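Ribosomal RNA small subunit methyltransferase E (Bacillus subtilis, PDB 1VHK) probably transfers a methyl group from S-adenosyl-L-methionine to N3 of one uridine of 16S rRNA, acting on the fully assembled 30S ribosomal subunit. Local coordinates at residues A[5-10]-A[148-153]; A[24-29]-A[137-142]; A[29-32]-A[36-39]; A[97-102]-A[132-137]. All blocks are in the same frame, centred on the assembly; numbering follows the deposited sequence.

Contact 1: A[5-10]-A[148-153]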
loop_
_atom_site.group_PDB
_atom_site.type_symbol
_atom_site.label_atom_id
_atom_site.label_comp_id
_atom_site.label_asym_id
_atom_site.label_seq_id
_atom_site.Cartn_x
_atom_site.Cartn_y
_atom_site.Cartn_z
ATOM N N ARG A 5 2.727 -19.823 3.851
ATOM C CA ARG A 5 3.368 -19.287 5.045
ATOM C C ARG A 5 2.493 -19.340 6.289
ATOM O O ARG A 5 1.352 -18.898 6.285
ATOM C CB ARG A 5 3.886 -17.857 4.818
ATOM C CG ARG A 5 4.558 -17.255 6.059
ATOM C CD ARG A 5 4.512 -15.714 6.005
ATOM N NE ARG A 5 5.608 -15.151 6.831
ATOM C CZ ARG A 5 6.872 -15.364 6.437
ATOM N NH1 ARG A 5 7.070 -16.034 5.314
ATOM N NH2 ARG A 5 7.901 -14.953 7.120
ATOM N N TYR A 6 3.076 -19.907 7.360
ATOM C CA TYR A 6 2.467 -20.086 8.638
ATOM C C TYR A 6 3.218 -19.546 9.857
ATOM O O TYR A 6 4.421 -19.727 10.047
ATOM C CB TYR A 6 2.268 -21.613 8.936
ATOM C CG TYR A 6 1.367 -22.231 7.885
ATOM C CD1 TYR A 6 1.908 -22.881 6.787
ATOM C CD2 TYR A 6 -0.015 -22.085 7.974
ATOM C CE1 TYR A 6 1.087 -23.406 5.806
ATOM C CE2 TYR A 6 -0.838 -22.620 7.002
ATOM C CZ TYR A 6 -0.284 -23.287 5.933
ATOM O OH TYR A 6 -1.106 -23.826 4.963
ATOM N N PHE A 7 2.413 -18.998 10.763
ATOM C CA PHE A 7 2.850 -18.503 12.048
ATOM C C PHE A 7 2.655 -19.563 13.129
ATOM O O PHE A 7 1.540 -19.972 13.438
ATOM C CB PHE A 7 2.058 -17.243 12.412
ATOM C CG PHE A 7 2.504 -16.098 11.537
ATOM C CD1 PHE A 7 3.759 -15.534 11.751
ATOM C CD2 PHE A 7 1.719 -15.630 10.511
ATOM C CE1 PHE A 7 4.210 -14.501 10.963
ATOM C CE2 PHE A 7 2.163 -14.587 9.723
ATOM C CZ PHE A 7 3.401 -14.015 9.958
ATOM N N ILE A 8 3.749 -20.091 13.602
ATOM C CA ILE A 8 3.866 -21.134 14.606
ATOM C C ILE A 8 3.927 -20.588 16.021
ATOM O O ILE A 8 4.596 -19.596 16.315
ATOM C CB ILE A 8 5.184 -21.908 14.307
ATOM C CG1 ILE A 8 5.214 -22.326 12.841
ATOM C CG2 ILE A 8 5.360 -23.082 15.224
ATOM C CD1 ILE A 8 4.019 -23.098 12.362
ATOM N N GLU A 9 3.281 -21.269 16.971
ATOM C CA GLU A 9 3.262 -20.840 18.364
ATOM C C GLU A 9 4.388 -21.477 19.177
ATOM O O GLU A 9 4.192 -21.947 20.297
ATOM C CB GLU A 9 1.915 -21.154 19.001
ATOM C CG GLU A 9 0.696 -20.792 18.188
ATOM C CD GLU A 9 0.252 -19.358 18.375
ATOM O OE1 GLU A 9 -0.974 -19.096 18.453
ATOM O OE2 GLU A 9 1.133 -18.467 18.438
ATOM N N LEU A 10 5.572 -21.492 18.610
ATOM C CA LEU A 10 6.800 -21.968 19.199
ATOM C C LEU A 10 7.874 -20.893 18.979
ATOM O O LEU A 10 7.631 -20.016 18.137
ATOM C CB LEU A 10 7.226 -23.280 18.571
ATOM C CG LEU A 10 6.645 -24.578 19.133
ATOM C CD1 LEU A 10 6.375 -24.450 20.629
ATOM C CD2 LEU A 10 5.412 -25.036 18.386
ATOM N N ASN A 148 7.350 -10.906 9.460
ATOM C CA ASN A 148 7.994 -11.694 10.487
ATOM C C ASN A 148 7.181 -11.613 11.785
ATOM O O ASN A 148 7.572 -12.227 12.773
ATOM C CB ASN A 148 9.412 -11.220 10.777
ATOM C CG ASN A 148 10.351 -11.514 9.610
ATOM O OD1 ASN A 148 10.253 -10.821 8.596
ATOM N ND2 ASN A 148 11.211 -12.517 9.753
ATOM N N GLU A 149 6.094 -10.858 11.739
ATOM C CA GLU A 149 5.194 -10.635 12.820
ATOM C C GLU A 149 3.775 -10.331 12.294
ATOM O O GLU A 149 3.624 -9.762 11.222
ATOM C CB GLU A 149 5.596 -9.427 13.700
ATOM C CG GLU A 149 5.196 -8.085 13.131
ATOM C CD GLU A 149 4.915 -6.974 14.095
ATOM O OE1 GLU A 149 5.773 -6.659 14.954
ATOM O OE2 GLU A 149 3.812 -6.350 14.018
ATOM N N VAL A 150 2.798 -10.602 13.139
ATOM C CA VAL A 150 1.397 -10.306 12.849
ATOM C C VAL A 150 0.986 -9.055 13.623
ATOM O O VAL A 150 1.094 -8.999 14.854
ATOM C CB VAL A 150 0.512 -11.487 13.304
ATOM C CG1 VAL A 150 -0.953 -11.154 13.088
ATOM C CG2 VAL A 150 0.948 -12.763 12.576
ATOM N N PRO A 151 0.599 -8.011 12.923
ATOM C CA PRO A 151 0.240 -6.761 13.572
ATOM C C PRO A 151 -0.976 -6.926 14.473
ATOM O O PRO A 151 -1.944 -7.581 14.117
ATOM C CB PRO A 151 -0.005 -5.777 12.458
ATOM C CG PRO A 151 0.331 -6.447 11.200
ATOM C CD PRO A 151 0.515 -7.910 11.457
ATOM N N ARG A 152 -0.898 -6.309 15.649
ATOM C CA ARG A 152 -1.971 -6.310 16.616
ATOM C C ARG A 152 -3.012 -5.241 16.323
ATOM O O ARG A 152 -2.751 -4.165 15.776
ATOM C CB ARG A 152 -1.414 -6.199 18.030
ATOM C CG ARG A 152 -2.448 -5.918 19.105
ATOM C CD ARG A 152 -2.049 -6.483 20.456
ATOM N NE ARG A 152 -1.213 -5.575 21.232
ATOM C CZ ARG A 152 -1.660 -4.717 22.140
ATOM N NH1 ARG A 152 -0.781 -3.938 22.771
ATOM N NH2 ARG A 152 -2.956 -4.633 22.426
ATOM N N VAL A 153 -4.268 -5.628 16.460
ATOM C CA VAL A 153 -5.399 -4.721 16.239
ATOM C C VAL A 153 -6.018 -4.440 17.610
ATOM O O VAL A 153 -6.386 -5.370 18.342
ATOM C CB VAL A 153 -6.439 -5.303 15.289
ATOM C CG1 VAL A 153 -7.401 -4.229 14.784
ATOM C CG2 VAL A 153 -5.797 -6.004 14.117
#
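Phe7 and Glu149 mark the closest approach of the two backbones, their CA atoms 8.2 Å apart, and no hydrogen bond joins strand 5-7 to the loop that leads into strand 152-153. The phenyl ring of Phe7 spans the gap, its CG anti to the carbonyl carbon (chi1 -72°). One methyl of Val150, CG2, sits over the middle of one ring face as a CH-pi contact: it lies 3.6 Å from the Phe7 ring centroid and 11° off the ring normal. Val150 presents this branch because CG1 takes the place anti to the backbone N (chi1 176°). At the ring edge, near its plane, the main chain passes by, with Phe7 CE1 4.2 Å from Asn148 C. The Asn148 side chain sets out away from segment 5-10, and its amide is bonded elsewhere: ND2 donates to the carbonyls of Gly50 and Glu75, while OD1 accepts from the backbone N of Arg77. Phe7 and Val150 both rest on Ala142 of helix 131-144. This interdomain packing of ring on methyl joins strand 5-7, at the edge of the mixed sheet on the PUA side beside strand 42-46, to the loop entering the parallel sheet of the methyltransferase domain, where Arg152 is backbone-bonded to Phe110.

Contact 2: A[24-29]-A[137-142]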
loop_
_atom_site.group_PDB
_atom_site.type_symbol
_atom_site.label_atom_id
_atom_site.label_comp_id
_atom_site.label_asym_id
_atom_site.label_seq_id
_atom_site.Cartn_x
_atom_site.Cartn_y
_atom_site.Cartn_z
ATOM N N THR A 24 -0.258 -27.926 15.487
ATOM C CA THR A 24 -1.580 -28.272 15.991
ATOM C C THR A 24 -2.537 -27.080 15.923
ATOM O O THR A 24 -2.144 -25.922 15.812
ATOM C CB THR A 24 -1.567 -28.848 17.413
ATOM O OG1 THR A 24 -0.843 -27.977 18.282
ATOM C CG2 THR A 24 -0.938 -30.228 17.459
ATOM N N GLY A 25 -3.824 -27.395 15.696
ATOM C CA GLY A 25 -4.868 -26.418 15.655
ATOM C C GLY A 25 -5.429 -26.049 14.297
ATOM O O GLY A 25 -5.682 -26.886 13.432
ATOM N N GLU A 26 -5.730 -24.759 14.152
ATOM C CA GLU A 26 -6.277 -24.137 12.972
ATOM C C GLU A 26 -5.501 -24.520 11.702
ATOM O O GLU A 26 -6.073 -25.002 10.740
ATOM C CB GLU A 26 -6.175 -22.600 13.089
ATOM C CG GLU A 26 -7.478 -21.842 13.182
ATOM C CD GLU A 26 -7.261 -20.350 13.394
ATOM O OE1 GLU A 26 -8.043 -19.727 14.147
ATOM O OE2 GLU A 26 -6.289 -19.807 12.823
ATOM N N GLU A 27 -4.208 -24.242 11.750
ATOM C CA GLU A 27 -3.253 -24.469 10.707
ATOM C C GLU A 27 -3.219 -25.884 10.170
ATOM O O GLU A 27 -3.019 -26.058 8.963
ATOM C CB GLU A 27 -1.846 -24.065 11.178
ATOM C CG GLU A 27 -1.516 -22.606 11.004
ATOM C CD GLU A 27 -1.970 -21.709 12.135
ATOM O OE1 GLU A 27 -2.417 -20.577 11.837
ATOM O OE2 GLU A 27 -1.865 -22.117 13.313
ATOM N N VAL A 28 -3.382 -26.902 11.019
ATOM C CA VAL A 28 -3.379 -28.275 10.501
ATOM C C VAL A 28 -4.484 -28.403 9.455
ATOM O O VAL A 28 -4.204 -28.767 8.314
ATOM C CB VAL A 28 -3.424 -29.390 11.521
ATOM C CG1 VAL A 28 -3.050 -28.935 12.928
ATOM C CG2 VAL A 28 -4.740 -30.141 11.547
ATOM N N HIS A 29 -5.699 -28.001 9.805
ATOM C CA HIS A 29 -6.829 -28.039 8.898
ATOM C C HIS A 29 -6.530 -27.345 7.575
ATOM O O HIS A 29 -6.959 -27.803 6.511
ATOM C CB HIS A 29 -8.085 -27.403 9.524
ATOM C CG HIS A 29 -9.172 -27.219 8.498
ATOM N ND1 HIS A 29 -9.887 -28.283 7.991
ATOM C CD2 HIS A 29 -9.614 -26.125 7.845
ATOM C CE1 HIS A 29 -10.767 -27.842 7.102
ATOM N NE2 HIS A 29 -10.612 -26.542 6.983
ATOM N N ILE A 137 -7.956 -10.881 9.582
ATOM C CA ILE A 137 -7.540 -10.228 8.355
ATOM C C ILE A 137 -6.066 -9.851 8.368
ATOM O O ILE A 137 -5.392 -9.967 7.346
ATOM C CB ILE A 137 -8.420 -8.996 8.082
ATOM C CG1 ILE A 137 -9.797 -9.524 7.631
ATOM C CG2 ILE A 137 -7.802 -8.077 7.048
ATOM C CD1 ILE A 137 -10.937 -8.568 7.878
ATOM N N ALA A 138 -5.565 -9.480 9.536
ATOM C CA ALA A 138 -4.211 -9.069 9.773
ATOM C C ALA A 138 -3.233 -10.234 9.703
ATOM O O ALA A 138 -2.110 -10.053 9.247
ATOM C CB ALA A 138 -4.080 -8.411 11.134
ATOM N N LYS A 139 -3.666 -11.382 10.199
ATOM C CA LYS A 139 -2.907 -12.612 10.190
ATOM C C LYS A 139 -2.727 -13.162 8.775
ATOM O O LYS A 139 -1.666 -13.634 8.398
ATOM C CB LYS A 139 -3.678 -13.649 11.032
ATOM C CG LYS A 139 -2.787 -14.676 11.706
ATOM C CD LYS A 139 -3.502 -16.009 11.899
ATOM C CE LYS A 139 -2.598 -16.982 12.643
ATOM N NZ LYS A 139 -3.175 -18.348 12.663
ATOM N N GLU A 140 -3.774 -13.065 7.963
ATOM C CA GLU A 140 -3.703 -13.572 6.574
ATOM C C GLU A 140 -2.867 -12.645 5.720
ATOM O O GLU A 140 -1.931 -13.029 4.993
ATOM C CB GLU A 140 -5.120 -13.773 6.086
ATOM C CG GLU A 140 -5.424 -14.405 4.803
ATOM C CD GLU A 140 -4.936 -13.737 3.541
ATOM O OE1 GLU A 140 -4.938 -12.488 3.461
ATOM O OE2 GLU A 140 -4.509 -14.475 2.601
ATOM N N ALA A 141 -3.076 -11.330 5.874
ATOM C CA ALA A 141 -2.244 -10.354 5.146
ATOM C C ALA A 141 -0.772 -10.584 5.531
ATOM O O ALA A 141 0.153 -10.526 4.726
ATOM C CB ALA A 141 -2.668 -8.951 5.527
ATOM N N ALA A 142 -0.595 -10.836 6.832
ATOM C CA ALA A 142 0.693 -11.099 7.400
ATOM C C ALA A 142 1.345 -12.340 6.783
ATOM O O ALA A 142 2.549 -12.323 6.543
ATOM C CB ALA A 142 0.616 -11.221 8.914
#
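Glu26 and Glu27 both turn a carboxylate oxygen to the ammonium group of Lys139, roughly at right angles to each other as seen from NZ. The lysine chain is stretched out from helix 131-144, CG anti to the backbone N (chi1 -150°) and every later torsion extended, which carries NZ out to the two carboxylates. Glu27 comes from the opposite direction, its chain bent at chi2 (85°) to bring the carboxylate round. It offers a single oxygen: Glu27 OE1 is modelled 2.5 Å from Lys139 NZ, a length too short to be trusted, whereas Glu27 OE2 stays 4.0 Å from that nitrogen. Glu26 runs obliquely to the lysine and reaches it with an extended end, the bond from Lys139 NZ to Glu26 OE2 being long and weak at 3.4 Å. Both glutamates belong to the first turn of helix 26-35, directly after Gly25 at the N-cap, where acidic groups are generally favoured. Glu27 also packs against Tyr6, and the next residue after Lys139, Glu140, forms a salt bridge with Arg235 of the second subunit. The trio is a surface salt-bridge network between the first turn of the PUA helix 26-35 and helix 131-144 of the methyltransferase domain.

Contact 3: A[29-32]-A[36-39]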
loop_
_atom_site.group_PDB
_atom_site.type_symbol
_atom_site.label_atom_id
_atom_site.label_comp_id
_atom_site.label_asym_id
_atom_site.label_seq_id
_atom_site.Cartn_x
_atom_site.Cartn_y
_atom_site.Cartn_z
ATOM N N HIS A 29 -5.699 -28.001 9.805
ATOM C CA HIS A 29 -6.829 -28.039 8.898
ATOM C C HIS A 29 -6.530 -27.345 7.575
ATOM O O HIS A 29 -6.959 -27.803 6.511
ATOM C CB HIS A 29 -8.085 -27.403 9.524
ATOM C CG HIS A 29 -9.172 -27.219 8.498
ATOM N ND1 HIS A 29 -9.887 -28.283 7.991
ATOM C CD2 HIS A 29 -9.614 -26.125 7.845
ATOM C CE1 HIS A 29 -10.767 -27.842 7.102
ATOM N NE2 HIS A 29 -10.612 -26.542 6.983
ATOM N N HIS A 30 -5.892 -26.181 7.641
ATOM C CA HIS A 30 -5.517 -25.466 6.430
ATOM C C HIS A 30 -4.463 -26.275 5.670
ATOM O O HIS A 30 -4.555 -26.422 4.450
ATOM C CB HIS A 30 -4.999 -24.068 6.744
ATOM C CG HIS A 30 -4.749 -23.247 5.510
ATOM N ND1 HIS A 30 -3.499 -23.158 4.920
ATOM C CD2 HIS A 30 -5.581 -22.513 4.743
ATOM C CE1 HIS A 30 -3.577 -22.385 3.855
ATOM N NE2 HIS A 30 -4.825 -21.984 3.721
ATOM N N ILE A 31 -3.484 -26.830 6.394
ATOM C CA ILE A 31 -2.468 -27.643 5.744
ATOM C C ILE A 31 -3.089 -28.894 5.122
ATOM O O ILE A 31 -3.029 -29.089 3.905
ATOM C CB ILE A 31 -1.330 -28.048 6.684
ATOM C CG1 ILE A 31 -0.593 -26.800 7.198
ATOM C CG2 ILE A 31 -0.341 -28.975 5.985
ATOM C CD1 ILE A 31 0.147 -27.027 8.497
ATOM N N VAL A 32 -3.740 -29.700 5.942
ATOM C CA VAL A 32 -4.327 -30.949 5.526
ATOM C C VAL A 32 -5.572 -30.877 4.676
ATOM O O VAL A 32 -5.577 -31.435 3.563
ATOM C CB VAL A 32 -4.608 -31.877 6.738
ATOM C CG1 VAL A 32 -5.026 -33.255 6.257
ATOM C CG2 VAL A 32 -3.375 -31.961 7.620
ATOM N N ARG A 36 -4.588 -29.574 1.191
ATOM C CA ARG A 36 -4.346 -30.977 1.006
ATOM C C ARG A 36 -2.915 -31.320 0.641
ATOM O O ARG A 36 -2.615 -31.943 -0.373
ATOM C CB ARG A 36 -5.366 -31.660 0.092
ATOM C CG ARG A 36 -6.556 -32.209 0.882
ATOM C CD ARG A 36 -7.560 -32.951 0.001
ATOM N NE ARG A 36 -8.773 -33.238 0.778
ATOM C CZ ARG A 36 -8.825 -34.175 1.731
ATOM N NH1 ARG A 36 -9.953 -34.389 2.409
ATOM N NH2 ARG A 36 -7.743 -34.892 2.011
HETATM N N MSE A 37 -1.981 -30.974 1.529
HETATM C CA MSE A 37 -0.568 -31.230 1.323
HETATM C C MSE A 37 -0.136 -32.601 1.810
HETATM O O MSE A 37 -0.690 -33.174 2.740
HETATM C CB MSE A 37 0.263 -30.132 2.014
HETATM C CG MSE A 37 0.106 -28.787 1.315
HETATM SE SE MSE A 37 1.127 -27.384 2.112
HETATM C CE MSE A 37 2.855 -27.741 1.422
ATOM N N ASN A 38 0.904 -33.141 1.160
ATOM C CA ASN A 38 1.408 -34.454 1.498
ATOM C C ASN A 38 2.834 -34.386 2.040
ATOM O O ASN A 38 3.522 -33.389 1.873
ATOM C CB ASN A 38 1.401 -35.379 0.262
ATOM C CG ASN A 38 0.054 -35.386 -0.439
ATOM O OD1 ASN A 38 -0.942 -35.847 0.122
ATOM N ND2 ASN A 38 0.032 -34.846 -1.652
ATOM N N GLU A 39 3.250 -35.489 2.671
ATOM C CA GLU A 39 4.622 -35.579 3.157
ATOM C C GLU A 39 5.565 -35.315 1.979
ATOM O O GLU A 39 5.313 -35.747 0.860
ATOM C CB GLU A 39 4.910 -36.916 3.799
ATOM C CG GLU A 39 4.335 -38.122 3.084
ATOM C CD GLU A 39 5.143 -38.527 1.866
ATOM O OE1 GLU A 39 6.378 -38.697 1.999
ATOM O OE2 GLU A 39 4.545 -38.666 0.773
#
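Ile31 O receives the backbone N-H of Met37, a nearly straight bond with N and O 3.2 Å apart and an angle of 166° at the hydrogen. The donor lies 29° out of the carbonyl plane of Ile31. The bond spans six residues; the helix before it already has a wider pi-type turn at 30-32. The reversal falls at Arg36, the first residue to leave the helical conformation, with a positive phi of 56°. This is the C-terminal end of helix 26-35 in the PUA domain, where the chain turns toward strand 42-46. Beside the backbone bond, Ile31 and Met37, a selenomethionine, meet where the branch methyl of Ile31 comes up to the first side-chain carbon of Met37, Ile31 CG2 to Met37 CB 4.2 Å. The Met37 chain then bends at its last torsion, and its selenium end leads away from the helix. Arg36 carries an extended chain from CG to NE on the exposed side of the turn. The buried Ile31 and Val32 both pack on Val65 of strand 64-72. The ring of His30 meets that of Tyr6, whose OH is hydrogen-bonded to His30 ND1. Farther along the loop, the backbone N-H of Asn38 is hydrogen-bonded to Asp41 OD1.

Contact 4: A[97-102]-A[132-137]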
loop_
_atom_site.group_PDB
_atom_site.type_symbol
_atom_site.label_atom_id
_atom_site.label_comp_id
_atom_site.label_asym_id
_atom_site.label_seq_id
_atom_site.Cartn_x
_atom_site.Cartn_y
_atom_site.Cartn_z
ATOM N N TRP A 97 -9.871 -3.009 4.783
ATOM C CA TRP A 97 -8.932 -2.664 3.715
ATOM C C TRP A 97 -7.715 -1.975 4.318
ATOM O O TRP A 97 -6.574 -2.221 3.968
ATOM C CB TRP A 97 -9.613 -1.734 2.705
ATOM C CG TRP A 97 -9.236 -1.972 1.278
ATOM C CD1 TRP A 97 -9.656 -3.012 0.485
ATOM C CD2 TRP A 97 -8.372 -1.172 0.455
ATOM N NE1 TRP A 97 -9.095 -2.915 -0.768
ATOM C CE2 TRP A 97 -8.312 -1.787 -0.815
ATOM C CE3 TRP A 97 -7.635 0.001 0.676
ATOM C CZ2 TRP A 97 -7.557 -1.264 -1.866
ATOM C CZ3 TRP A 97 -6.900 0.508 -0.369
ATOM C CH2 TRP A 97 -6.850 -0.126 -1.621
ATOM N N ILE A 98 -7.998 -1.138 5.344
ATOM C CA ILE A 98 -6.908 -0.430 6.010
ATOM C C ILE A 98 -6.023 -1.438 6.732
ATOM O O ILE A 98 -4.808 -1.286 6.718
ATOM C CB ILE A 98 -7.417 0.665 6.950
ATOM C CG1 ILE A 98 -7.846 1.904 6.160
ATOM C CG2 ILE A 98 -6.346 1.071 7.958
ATOM C CD1 ILE A 98 -8.907 2.759 6.853
ATOM N N ILE A 99 -6.626 -2.471 7.317
ATOM C CA ILE A 99 -5.844 -3.447 8.097
ATOM C C ILE A 99 -5.038 -4.325 7.167
ATOM O O ILE A 99 -3.864 -4.628 7.319
ATOM C CB ILE A 99 -6.789 -4.310 8.974
ATOM C CG1 ILE A 99 -7.249 -3.444 10.182
ATOM C CG2 ILE A 99 -6.150 -5.579 9.506
ATOM C CD1 ILE A 99 -8.471 -4.030 10.868
ATOM N N GLN A 100 -5.746 -4.796 6.127
ATOM C CA GLN A 100 -5.116 -5.649 5.157
ATOM C C GLN A 100 -3.945 -4.947 4.458
ATOM O O GLN A 100 -2.819 -5.442 4.528
ATOM C CB GLN A 100 -6.116 -6.206 4.162
ATOM C CG GLN A 100 -5.408 -7.125 3.132
ATOM C CD GLN A 100 -6.400 -7.786 2.202
ATOM O OE1 GLN A 100 -6.773 -7.220 1.169
ATOM N NE2 GLN A 100 -6.896 -8.943 2.607
ATOM N N LYS A 101 -4.200 -3.846 3.745
ATOM C CA LYS A 101 -3.079 -3.251 2.985
ATOM C C LYS A 101 -2.014 -2.774 3.944
ATOM O O LYS A 101 -0.822 -3.093 3.772
ATOM C CB LYS A 101 -3.571 -2.252 1.977
ATOM C CG LYS A 101 -4.909 -2.656 1.383
ATOM C CD LYS A 101 -4.826 -3.211 0.005
ATOM C CE LYS A 101 -5.789 -4.365 -0.236
ATOM N NZ LYS A 101 -5.005 -5.640 -0.407
ATOM N N GLY A 102 -2.459 -2.172 5.070
ATOM C CA GLY A 102 -1.634 -1.745 6.122
ATOM C C GLY A 102 -0.646 -2.809 6.564
ATOM O O GLY A 102 0.507 -2.482 6.896
ATOM N N GLU A 132 -12.592 -9.595 15.993
ATOM C CA GLU A 132 -12.132 -10.976 15.837
ATOM C C GLU A 132 -11.899 -11.290 14.365
ATOM O O GLU A 132 -11.076 -12.132 14.031
ATOM C CB GLU A 132 -13.103 -11.952 16.481
ATOM C CG GLU A 132 -13.692 -11.425 17.787
ATOM C CD GLU A 132 -14.775 -12.308 18.362
ATOM O OE1 GLU A 132 -14.520 -12.958 19.407
ATOM O OE2 GLU A 132 -15.887 -12.352 17.797
ATOM N N ARG A 133 -12.583 -10.576 13.489
ATOM C CA ARG A 133 -12.422 -10.697 12.053
ATOM C C ARG A 133 -11.237 -9.830 11.594
ATOM O O ARG A 133 -10.477 -10.236 10.713
ATOM C CB ARG A 133 -13.686 -10.305 11.314
ATOM C CG ARG A 133 -13.727 -10.711 9.866
ATOM C CD ARG A 133 -14.897 -10.083 9.119
ATOM N NE ARG A 133 -14.582 -9.830 7.718
ATOM C CZ ARG A 133 -14.211 -10.740 6.831
ATOM N NH1 ARG A 133 -14.100 -12.024 7.157
ATOM N NH2 ARG A 133 -13.935 -10.415 5.570
ATOM N N TRP A 134 -11.026 -8.712 12.260
ATOM C CA TRP A 134 -9.909 -7.822 12.032
ATOM C C TRP A 134 -8.556 -8.501 12.293
ATOM O O TRP A 134 -7.622 -8.387 11.501
ATOM C CB TRP A 134 -9.981 -6.601 12.966
ATOM C CG TRP A 134 -11.135 -5.689 12.674
ATOM C CD1 TRP A 134 -11.877 -5.642 11.549
ATOM C CD2 TRP A 134 -11.653 -4.670 13.533
ATOM N NE1 TRP A 134 -12.838 -4.667 11.646
ATOM C CE2 TRP A 134 -12.718 -4.058 12.865
ATOM C CE3 TRP A 134 -11.318 -4.225 14.825
ATOM C CZ2 TRP A 134 -13.461 -3.012 13.418
ATOM C CZ3 TRP A 134 -12.058 -3.190 15.360
ATOM C CH2 TRP A 134 -13.097 -2.588 14.661
ATOM N N THR A 135 -8.474 -9.199 13.407
ATOM C CA THR A 135 -7.306 -9.968 13.832
ATOM C C THR A 135 -6.988 -11.066 12.813
ATOM O O THR A 135 -5.853 -11.406 12.534
ATOM C CB THR A 135 -7.636 -10.653 15.185
ATOM O OG1 THR A 135 -7.782 -9.626 16.176
ATOM C CG2 THR A 135 -6.565 -11.592 15.626
ATOM N N LYS A 136 -8.053 -11.621 12.261
ATOM C CA LYS A 136 -7.987 -12.662 11.248
ATOM C C LYS A 136 -7.503 -12.076 9.934
ATOM O O LYS A 136 -6.631 -12.622 9.258
ATOM C CB LYS A 136 -9.346 -13.334 11.158
ATOM C CG LYS A 136 -9.741 -14.041 9.894
ATOM C CD LYS A 136 -11.176 -14.589 9.995
ATOM C CE LYS A 136 -11.373 -15.775 9.057
ATOM N NZ LYS A 136 -11.320 -15.358 7.622
ATOM N N ILE A 137 -7.956 -10.881 9.582
ATOM C CA ILE A 137 -7.540 -10.228 8.355
ATOM C C ILE A 137 -6.066 -9.851 8.368
ATOM O O ILE A 137 -5.392 -9.967 7.346
ATOM C CB ILE A 137 -8.420 -8.996 8.082
ATOM C CG1 ILE A 137 -9.797 -9.524 7.631
ATOM C CG2 ILE A 137 -7.802 -8.077 7.048
ATOM C CD1 ILE A 137 -10.937 -8.568 7.878
#
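Ile99 and Trp134 meet across the two helices, their side chains crossing at about a right angle. The tip methyl, Ile99 CD1, lies over one face of the indole as a CH-pi contact, 4.0 Å from the centroid of the five-membered ring of Trp134. It stands 29° off the ring normal, shifted toward the base of the side chain, so that Ile99 CD1 is 3.6 Å from Trp134 CG. The other branch of Ile99 serves a second partner: with CG1 anti to the carbonyl carbon (chi1 -76°), CG2 turns to Ile137, and the two CG2 atoms of Ile99 and Ile137 are 3.9 Å apart. The same methyl of Ile137 also touches the aliphatic root of Gln100, with Ile137 CG2 3.8 Å from Gln100 CB. Beyond this apolar shell, Gln100 OE1 accepts a bond of 2.8 Å from Lys101 NZ, a nitrogen that also pairs with Glu104 and with Glu237 of the second subunit. On the other helix, Ile137 CD1 lies over one face of the Arg133 guanidinium, toward its rim, and Arg133 bridges to Glu96. Val153 backs both Ile99 and Trp134, while Trp97 meets its counterpart in the second subunit edge-to-face. The segment axes pass 9.4 Å apart, their directions differing by 23°. Such nearly parallel packing suits helices that connect successive neighbouring strands of a parallel sheet, here 82-88, 109-113 and 152-153: adjacent beta-alpha-beta crossovers of the SPOUT methyltransferase fold.

Helix 131-144 is common ground: contacts 2 and 4 both use it and share Ile137, and Phe7 of contact 1 packs against its Ala142. Contacts 1 and 2, with centres about 8 Å apart, touch each other and both lie where the PUA and methyltransferase domains meet; Tyr6 CD2 lies 3.4 Å from Glu27 CG. Contact 3 belongs wholly to the PUA side; its centre is about 13 Å from that of contact 2, along the same helix, and about 25 Å from that of contact 4. Contact 4 lies inside the methyltransferase domain, meeting contact 1 through Val153. Contacts 2 and 4 both touch the second subunit, whose Arg235 reaches Glu140 and Gln100.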